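Local atomic coordinates of Gp26 (Listeria phage P40, PDB entry 4JZ5), a protein that probably breaks glycosidic bonds in the peptidoglycan of the Listeria cell wall, acting as a phage endolysin of glycosyl hydrolase family 25. Residues 78-84 / 114-120; 147-153 / 166-172. All coordinates share one frame; numbering follows the deposited sequence. Where two conformers were deposited one is given.

Interaction 1 (78-84 / 114-120); sequences LYHYALF and LFLDYEE
Tyr-81 brings its ring in among the carboxylates of Asp-117, Glu-119 and Glu-120, CG lying trans to the backbone N (chi1 -172°). Its OH donates to Glu-120 OE2 at 2.6 Å, and the bond falls on the anti lone pair of OE2, directed away from OE1. OE2 meets the ring at its edge, near the ring plane, yet the carboxylate stands almost perpendicular to the ring (87°). The Glu-119 side chain crosses that of Tyr-81 at about a right angle and brings OE1 obliquely to within 3.5 Å of Tyr-81 CE2; one water donates to both Tyr-81 OH and Glu-119 OE2. Asp-117 lies alongside Tyr-79, pointing the same way, with OD2 3.5 Å from Tyr-79 CE1.

Beneath, the two strands run parallel. His-80 N bonds to Phe-115 O, Asp-117 N to His-80 O, and Ala-82 N to Asp-117 O; the bond from Phe-115 N to Leu-78 O is weak. On the other face Leu-78 and Leu-114 lie side by side, CB to CD2 3.8 Å. Ala-82 CB rests 3.6 Å from Leu-116 CD1 and also meets the Tyr-118 ring. The Phe-84 side chain runs across that of Tyr-118 at about a right angle, but the rings meet obliquely, planes at 31° and CZ 3.5 Å from Tyr-118 CE1. Helices 87-106 and 128-143 also touch Phe-84. A water joins Phe-84 O to Tyr-118 OH; another donates to Ala-82 O and Asp-117 O and accepts from Glu-119 N.

The two strands belong to a beta-alpha-beta unit, and Asp-117 and Glu-119 match the Asp-x-Glu pattern of family 25, consistent with a place in the active site. The chemistry divides accordingly: apolar contacts seat one face, while on the other a clustered acidic site is framed by tyrosines, with hydroxyl and water bonds setting its outer carboxylates.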
loop_
_atom_site.group_PDB
_atom_site.type_symbol
_atom_site.label_atom_id
_atom_site.label_comp_id
_atom_site.label_asym_id
_atom_site.label_seq_id
_atom_site.Cartn_x
_atom_site.Cartn_y
_atom_site.Cartn_z
ATOM N N LEU A 78 0.455 -0.605 -5.822
ATOM C CA LEU A 78 -0.218 0.676 -5.581
ATOM C C LEU A 78 -1.112 0.593 -4.364
ATOM O O LEU A 78 -1.707 -0.461 -4.113
ATOM C CB LEU A 78 -1.143 1.063 -6.735
ATOM C CG LEU A 78 -0.543 1.090 -8.134
ATOM C CD1 LEU A 78 -1.610 1.512 -9.128
ATOM C CD2 LEU A 78 0.680 1.965 -8.263
ATOM N N TYR A 79 -1.259 1.697 -3.634
ATOM C CA TYR A 79 -2.269 1.772 -2.592
ATOM C C TYR A 79 -3.083 3.048 -2.737
ATOM O O TYR A 79 -2.556 4.126 -3.000
ATOM C CB TYR A 79 -1.655 1.652 -1.177
ATOM C CG TYR A 79 -0.947 2.886 -0.644
ATOM C CD1 TYR A 79 -1.644 3.863 0.061
ATOM C CD2 TYR A 79 0.425 3.059 -0.800
ATOM C CE1 TYR A 79 -1.014 4.982 0.576
ATOM C CE2 TYR A 79 1.070 4.188 -0.289
ATOM C CZ TYR A 79 0.339 5.135 0.405
ATOM O OH TYR A 79 0.941 6.263 0.914
ATOM N N HIS A 80 -4.388 2.912 -2.516
ATOM C CA HIS A 80 -5.342 4.005 -2.577
ATOM C C HIS A 80 -5.728 4.451 -1.178
ATOM O O HIS A 80 -6.112 3.619 -0.357
ATOM C CB HIS A 80 -6.613 3.523 -3.278
ATOM C CG HIS A 80 -7.690 4.552 -3.303
ATOM N ND1 HIS A 80 -8.796 4.563 -2.479
ATOM C CD2 HIS A 80 -7.772 5.652 -4.074
ATOM C CE1 HIS A 80 -9.528 5.631 -2.776
ATOM N NE2 HIS A 80 -8.918 6.305 -3.733
ATOM N N TYR A 81 -5.634 5.754 -0.906
ATOM C CA TYR A 81 -6.039 6.309 0.376
ATOM C C TYR A 81 -7.531 6.619 0.323
ATOM O O TYR A 81 -7.974 7.540 -0.377
ATOM C CB TYR A 81 -5.230 7.573 0.722
ATOM C CG TYR A 81 -5.506 8.029 2.133
ATOM C CD1 TYR A 81 -6.613 8.812 2.427
ATOM C CD2 TYR A 81 -4.707 7.610 3.183
ATOM C CE1 TYR A 81 -6.884 9.206 3.721
ATOM C CE2 TYR A 81 -4.974 8.010 4.490
ATOM C CZ TYR A 81 -6.075 8.782 4.744
ATOM O OH TYR A 81 -6.348 9.169 6.039
ATOM N N ALA A 82 -8.310 5.825 1.042
ATOM C CA ALA A 82 -9.763 5.887 0.953
ATOM C C ALA A 82 -10.389 7.071 1.675
ATOM O O ALA A 82 -10.020 7.377 2.809
ATOM C CB ALA A 82 -10.349 4.622 1.521
ATOM N N LEU A 83 -11.373 7.676 1.017
ATOM C CA LEU A 83 -12.161 8.775 1.568
ATOM C C LEU A 83 -13.640 8.612 1.205
ATOM O O LEU A 83 -14.394 9.577 1.191
ATOM C CB LEU A 83 -11.648 10.104 1.023
ATOM C CG LEU A 83 -10.246 10.468 1.513
ATOM C CD1 LEU A 83 -9.670 11.637 0.730
ATOM C CD2 LEU A 83 -10.247 10.774 2.998
ATOM N N PHE A 84 -14.082 7.385 0.935
ATOM C CA PHE A 84 -15.373 7.227 0.281
ATOM C C PHE A 84 -16.579 7.447 1.189
ATOM O O PHE A 84 -16.562 7.152 2.385
ATOM C CB PHE A 84 -15.481 5.910 -0.515
ATOM C CG PHE A 84 -14.978 4.670 0.189
ATOM C CD1 PHE A 84 -15.657 4.122 1.268
ATOM C CD2 PHE A 84 -13.867 4.007 -0.281
ATOM C CE1 PHE A 84 -15.208 2.953 1.868
ATOM C CE2 PHE A 84 -13.434 2.823 0.305
ATOM C CZ PHE A 84 -14.098 2.299 1.379
ATOM N N LEU A 114 -2.303 -4.495 -5.461
ATOM C CA LEU A 114 -3.025 -3.273 -5.162
ATOM C C LEU A 114 -3.538 -3.335 -3.732
ATOM O O LEU A 114 -3.709 -4.413 -3.177
ATOM C CB LEU A 114 -4.203 -3.101 -6.128
ATOM C CG LEU A 114 -3.848 -3.137 -7.618
ATOM C CD1 LEU A 114 -5.109 -3.210 -8.448
ATOM C CD2 LEU A 114 -3.023 -1.929 -8.039
ATOM N N PHE A 115 -3.774 -2.165 -3.131
ATOM C CA PHE A 115 -4.225 -2.098 -1.744
ATOM C C PHE A 115 -5.232 -0.991 -1.510
ATOM O O PHE A 115 -5.135 0.100 -2.069
ATOM C CB PHE A 115 -3.044 -1.817 -0.813
ATOM C CG PHE A 115 -2.074 -2.941 -0.708
ATOM C CD1 PHE A 115 -2.281 -3.947 0.216
ATOM C CD2 PHE A 115 -0.955 -2.995 -1.496
ATOM C CE1 PHE A 115 -1.389 -4.993 0.343
ATOM C CE2 PHE A 115 -0.065 -4.053 -1.372
ATOM C CZ PHE A 115 -0.295 -5.042 -0.457
ATOM N N LEU A 116 -6.187 -1.295 -0.634
ATOM C CA LEU A 116 -7.057 -0.315 -0.022
ATOM C C LEU A 116 -6.445 0.103 1.321
ATOM O O LEU A 116 -6.283 -0.735 2.216
ATOM C CB LEU A 116 -8.431 -0.931 0.220
ATOM C CG LEU A 116 -9.422 -0.095 1.018
ATOM C CD1 LEU A 116 -9.636 1.253 0.373
ATOM C CD2 LEU A 116 -10.751 -0.822 1.151
ATOM N N ASP A 117 -6.120 1.386 1.460
ATOM C CA ASP A 117 -5.648 1.977 2.718
ATOM C C ASP A 117 -6.845 2.652 3.368
ATOM O O ASP A 117 -7.351 3.677 2.863
ATOM C CB ASP A 117 -4.537 2.981 2.364
ATOM C CG ASP A 117 -4.038 3.808 3.530
ATOM O OD1 ASP A 117 -4.725 3.930 4.545
ATOM O OD2 ASP A 117 -2.936 4.381 3.403
ATOM N N TYR A 118 -7.359 2.036 4.432
ATOM C CA TYR A 118 -8.606 2.485 5.045
ATOM C C TYR A 118 -8.332 2.801 6.494
ATOM O O TYR A 118 -8.284 1.874 7.322
ATOM C CB TYR A 118 -9.739 1.442 4.931
ATOM C CG TYR A 118 -11.069 2.099 5.198
ATOM C CD1 TYR A 118 -11.755 2.750 4.196
ATOM C CD2 TYR A 118 -11.597 2.150 6.470
ATOM C CE1 TYR A 118 -12.937 3.416 4.447
ATOM C CE2 TYR A 118 -12.783 2.809 6.730
ATOM C CZ TYR A 118 -13.436 3.457 5.726
ATOM O OH TYR A 118 -14.609 4.117 6.017
ATOM N N GLU A 119 -8.137 4.083 6.802
ATOM C CA GLU A 119 -7.715 4.461 8.144
ATOM C C GLU A 119 -8.449 5.683 8.701
ATOM O O GLU A 119 -8.092 6.192 9.764
ATOM C CB GLU A 119 -6.209 4.674 8.149
ATOM C CG GLU A 119 -5.743 5.833 7.310
ATOM C CD GLU A 119 -4.206 5.916 7.229
ATOM O OE1 GLU A 119 -3.581 5.388 6.297
ATOM O OE2 GLU A 119 -3.592 6.550 8.114
ATOM N N GLU A 120 -9.483 6.142 8.001
ATOM C CA GLU A 120 -10.416 7.131 8.532
ATOM C C GLU A 120 -11.757 6.835 7.890
ATOM O O GLU A 120 -11.829 6.106 6.904
ATOM C CB GLU A 120 -9.958 8.566 8.250
ATOM C CG GLU A 120 -9.925 8.972 6.782
ATOM C CD GLU A 120 -9.571 10.443 6.614
ATOM O OE1 GLU A 120 -10.468 11.297 6.793
ATOM O OE2 GLU A 120 -8.385 10.754 6.325
HETATM O O HOH W 1 -4.654 9.459 8.268
HETATM O O HOH W 2 -12.305 7.044 4.398
HETATM O O HOH W 3 -8.207 5.974 4.557
HETATM O O HOH W 4 -14.868 6.241 4.324
#

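Interaction 2 (147-153 / 166-172); sequences VGLYAGD and HDLRWVA
Val-147 and Asp-167 grip each other twice: Asp-167 N donates to Val-147 O and Val-147 N to Asp-167 OD2, both at 2.9 Å, the second on the lone pair anti to the other oxygen. Lys-140 adds a salt bridge to OD2, so that oxygen serves two donors. Next along, Leu-149 N is taken by Leu-168 O and Leu-149 O by Trp-170 N. Ala-151 N follows with a longer bond, 3.2 Å to Trp-170 O, then Ala-172 N with Ala-151 O. The series closes where the N of Asp-153, the residue that opens helix 153-158 after the N-cap Gly-152, donates to Ala-172 O at 2.9 Å.

His-166 ND1 accepts from Leu-168 N at 3.1 Å, which helps to hold the imidazole's rotation; Leu-149 CB sits over the centre of its face, 3.6 Å from the centroid in a CH-pi contact. On the opposite face of the sheet, with CG opposite the backbone N in both residues (chi1 165° and -175°), Tyr-150 turns its edge to the face of Trp-170, CD2 to CD2 3.5 Å, planes at 68°. Tyr-150 OH engages Gln-193 OE1, and Trp-170 NE1 Asn-210 OD1.

Main-chain groups of Leu-149 and Ala-151 thus pair across the strands, while Gly-148 and Tyr-150 turn theirs to strand 114-117 and Arg-169 N goes to Asp-190 OD2; the buried aromatic polar atoms rely on side chains of strands 191-195 and 206-211, tying the pair into the curved sheet.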
loop_
_atom_site.group_PDB
_atom_site.type_symbol
_atom_site.label_atom_id
_atom_site.label_comp_id
_atom_site.label_asym_id
_atom_site.label_seq_id
_atom_site.Cartn_x
_atom_site.Cartn_y
_atom_site.Cartn_z
ATOM N N VAL A 147 -5.705 -7.736 -4.395
ATOM C CA VAL A 147 -5.960 -6.510 -3.645
ATOM C C VAL A 147 -5.965 -6.837 -2.164
ATOM O O VAL A 147 -6.748 -7.672 -1.707
ATOM C CB VAL A 147 -7.316 -5.889 -4.022
ATOM C CG1 VAL A 147 -7.559 -4.615 -3.233
ATOM C CG2 VAL A 147 -7.387 -5.615 -5.509
ATOM N N GLY A 148 -5.109 -6.147 -1.415
ATOM C CA GLY A 148 -5.053 -6.271 0.022
ATOM C C GLY A 148 -5.623 -5.060 0.744
ATOM O O GLY A 148 -6.169 -4.146 0.126
ATOM N N LEU A 149 -5.488 -5.084 2.072
ATOM C CA LEU A 149 -6.112 -4.116 2.956
ATOM C C LEU A 149 -5.080 -3.661 3.972
ATOM O O LEU A 149 -4.387 -4.481 4.559
ATOM C CB LEU A 149 -7.299 -4.753 3.665
ATOM C CG LEU A 149 -8.065 -3.877 4.649
ATOM C CD1 LEU A 149 -8.695 -2.671 3.984
ATOM C CD2 LEU A 149 -9.127 -4.720 5.344
ATOM N N TYR A 150 -5.011 -2.339 4.166
ATOM C CA TYR A 150 -4.099 -1.711 5.117
ATOM C C TYR A 150 -4.864 -0.879 6.129
ATOM O O TYR A 150 -5.736 -0.095 5.767
ATOM C CB TYR A 150 -3.105 -0.797 4.386
ATOM C CG TYR A 150 -2.347 0.164 5.279
ATOM C CD1 TYR A 150 -2.899 1.395 5.643
ATOM C CD2 TYR A 150 -1.078 -0.153 5.746
ATOM C CE1 TYR A 150 -2.219 2.272 6.446
ATOM C CE2 TYR A 150 -0.388 0.721 6.561
ATOM C CZ TYR A 150 -0.959 1.941 6.902
ATOM O OH TYR A 150 -0.312 2.850 7.701
ATOM N N ALA A 151 -4.455 -1.006 7.393
ATOM C CA ALA A 151 -4.831 -0.070 8.446
ATOM C C ALA A 151 -3.886 -0.285 9.624
ATOM O O ALA A 151 -3.145 -1.279 9.693
ATOM C CB ALA A 151 -6.275 -0.268 8.877
ATOM N N GLY A 152 -3.873 0.660 10.556
ATOM C CA GLY A 152 -3.207 0.441 11.820
ATOM C C GLY A 152 -3.909 -0.629 12.647
ATOM O O GLY A 152 -5.115 -0.849 12.517
ATOM N N ASP A 153 -3.110 -1.278 13.482
ATOM C CA ASP A 153 -3.522 -2.314 14.418
ATOM C C ASP A 153 -4.863 -2.009 15.107
ATOM O O ASP A 153 -5.834 -2.743 14.952
ATOM C CB ASP A 153 -2.391 -2.458 15.444
ATOM C CG ASP A 153 -2.550 -3.654 16.361
ATOM O OD1 ASP A 153 -3.548 -4.398 16.273
ATOM O OD2 ASP A 153 -1.645 -3.846 17.200
ATOM N N HIS A 166 -9.932 -10.391 1.446
ATOM C CA HIS A 166 -8.975 -9.749 0.547
ATOM C C HIS A 166 -7.703 -10.581 0.539
ATOM O O HIS A 166 -7.619 -11.625 1.190
ATOM C CB HIS A 166 -8.674 -8.323 1.004
ATOM C CG HIS A 166 -8.102 -8.282 2.370
ATOM N ND1 HIS A 166 -6.763 -8.464 2.609
ATOM C CD2 HIS A 166 -8.706 -8.217 3.575
ATOM C CE1 HIS A 166 -6.563 -8.478 3.910
ATOM N NE2 HIS A 166 -7.723 -8.317 4.521
ATOM N N ASP A 167 -6.702 -10.105 -0.189
ATOM C CA ASP A 167 -5.548 -10.921 -0.506
ATOM C C ASP A 167 -4.296 -10.700 0.338
ATOM O O ASP A 167 -3.321 -11.437 0.146
ATOM C CB ASP A 167 -5.194 -10.724 -1.981
ATOM C CG ASP A 167 -6.302 -11.173 -2.891
ATOM O OD1 ASP A 167 -6.752 -12.329 -2.710
ATOM O OD2 ASP A 167 -6.744 -10.395 -3.745
ATOM N N LEU A 168 -4.251 -9.698 1.205
ATOM C CA LEU A 168 -3.049 -9.475 2.003
ATOM C C LEU A 168 -3.290 -8.502 3.153
ATOM O O LEU A 168 -3.735 -7.383 2.942
ATOM C CB LEU A 168 -1.919 -8.961 1.112
ATOM C CG LEU A 168 -0.509 -9.178 1.667
ATOM C CD1 LEU A 168 0.486 -9.426 0.529
ATOM C CD2 LEU A 168 -0.054 -7.996 2.504
ATOM N N ARG A 169 -2.996 -8.958 4.367
ATOM C CA ARG A 169 -3.138 -8.134 5.567
ATOM C C ARG A 169 -1.905 -7.267 5.799
ATOM O O ARG A 169 -0.841 -7.776 6.160
ATOM C CB ARG A 169 -3.340 -9.020 6.790
ATOM C CG ARG A 169 -4.573 -9.910 6.751
ATOM C CD ARG A 169 -4.527 -10.994 7.825
ATOM N NE ARG A 169 -4.508 -10.474 9.194
ATOM C CZ ARG A 169 -5.585 -10.225 9.931
ATOM N NH1 ARG A 169 -6.806 -10.447 9.470
ATOM N NH2 ARG A 169 -5.424 -9.753 11.160
ATOM N N TRP A 170 -2.068 -5.967 5.590
ATOM C CA TRP A 170 -0.995 -4.996 5.738
ATOM C C TRP A 170 -1.338 -4.159 6.970
ATOM O O TRP A 170 -2.274 -3.354 6.953
ATOM C CB TRP A 170 -0.902 -4.170 4.459
ATOM C CG TRP A 170 0.232 -3.203 4.404
ATOM C CD1 TRP A 170 1.276 -3.080 5.278
ATOM C CD2 TRP A 170 0.427 -2.208 3.403
ATOM N NE1 TRP A 170 2.106 -2.077 4.869
ATOM C CE2 TRP A 170 1.607 -1.517 3.723
ATOM C CE3 TRP A 170 -0.291 -1.824 2.265
ATOM C CZ2 TRP A 170 2.078 -0.463 2.956
ATOM C CZ3 TRP A 170 0.185 -0.786 1.499
ATOM C CH2 TRP A 170 1.350 -0.105 1.853
ATOM N N VAL A 171 -0.616 -4.401 8.058
ATOM C CA VAL A 171 -0.971 -3.847 9.359
ATOM C C VAL A 171 0.147 -2.963 9.892
ATOM O O VAL A 171 1.312 -3.366 9.904
ATOM C CB VAL A 171 -1.265 -4.962 10.378
ATOM C CG1 VAL A 171 -1.783 -4.369 11.680
ATOM C CG2 VAL A 171 -2.276 -5.961 9.814
ATOM N N ALA A 172 -0.218 -1.760 10.328
ATOM C CA ALA A 172 0.746 -0.825 10.893
ATOM C C ALA A 172 0.771 -0.872 12.408
ATOM O O ALA A 172 -0.273 -0.877 13.067
ATOM C CB ALA A 172 0.442 0.582 10.429
#

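Overall arrangement
Both contacts are buried parallel strand pairs of one sheet, each closing a beta-alpha-beta unit, as in the barrel-like fold of family 25. They are joined directly, because strands 114-117 and 147-152 are neighbours: Leu-114 O and Leu-116 O lie close to Gly-148 N and Tyr-150 N, probably as hydrogen bonds. Phe-115 of interaction 1 also meets Trp-170 of interaction 2 edge to face. Their chemistry differs at the C-terminal strand ends. Interaction 1 opens into partly exposed carboxylates and ordered waters, whereas in interaction 2 the first strand, 147-152, runs directly into helix 153-158. Tyr-150 packs on Asp-117 and Glu-119, linking the second pair to the acidic site.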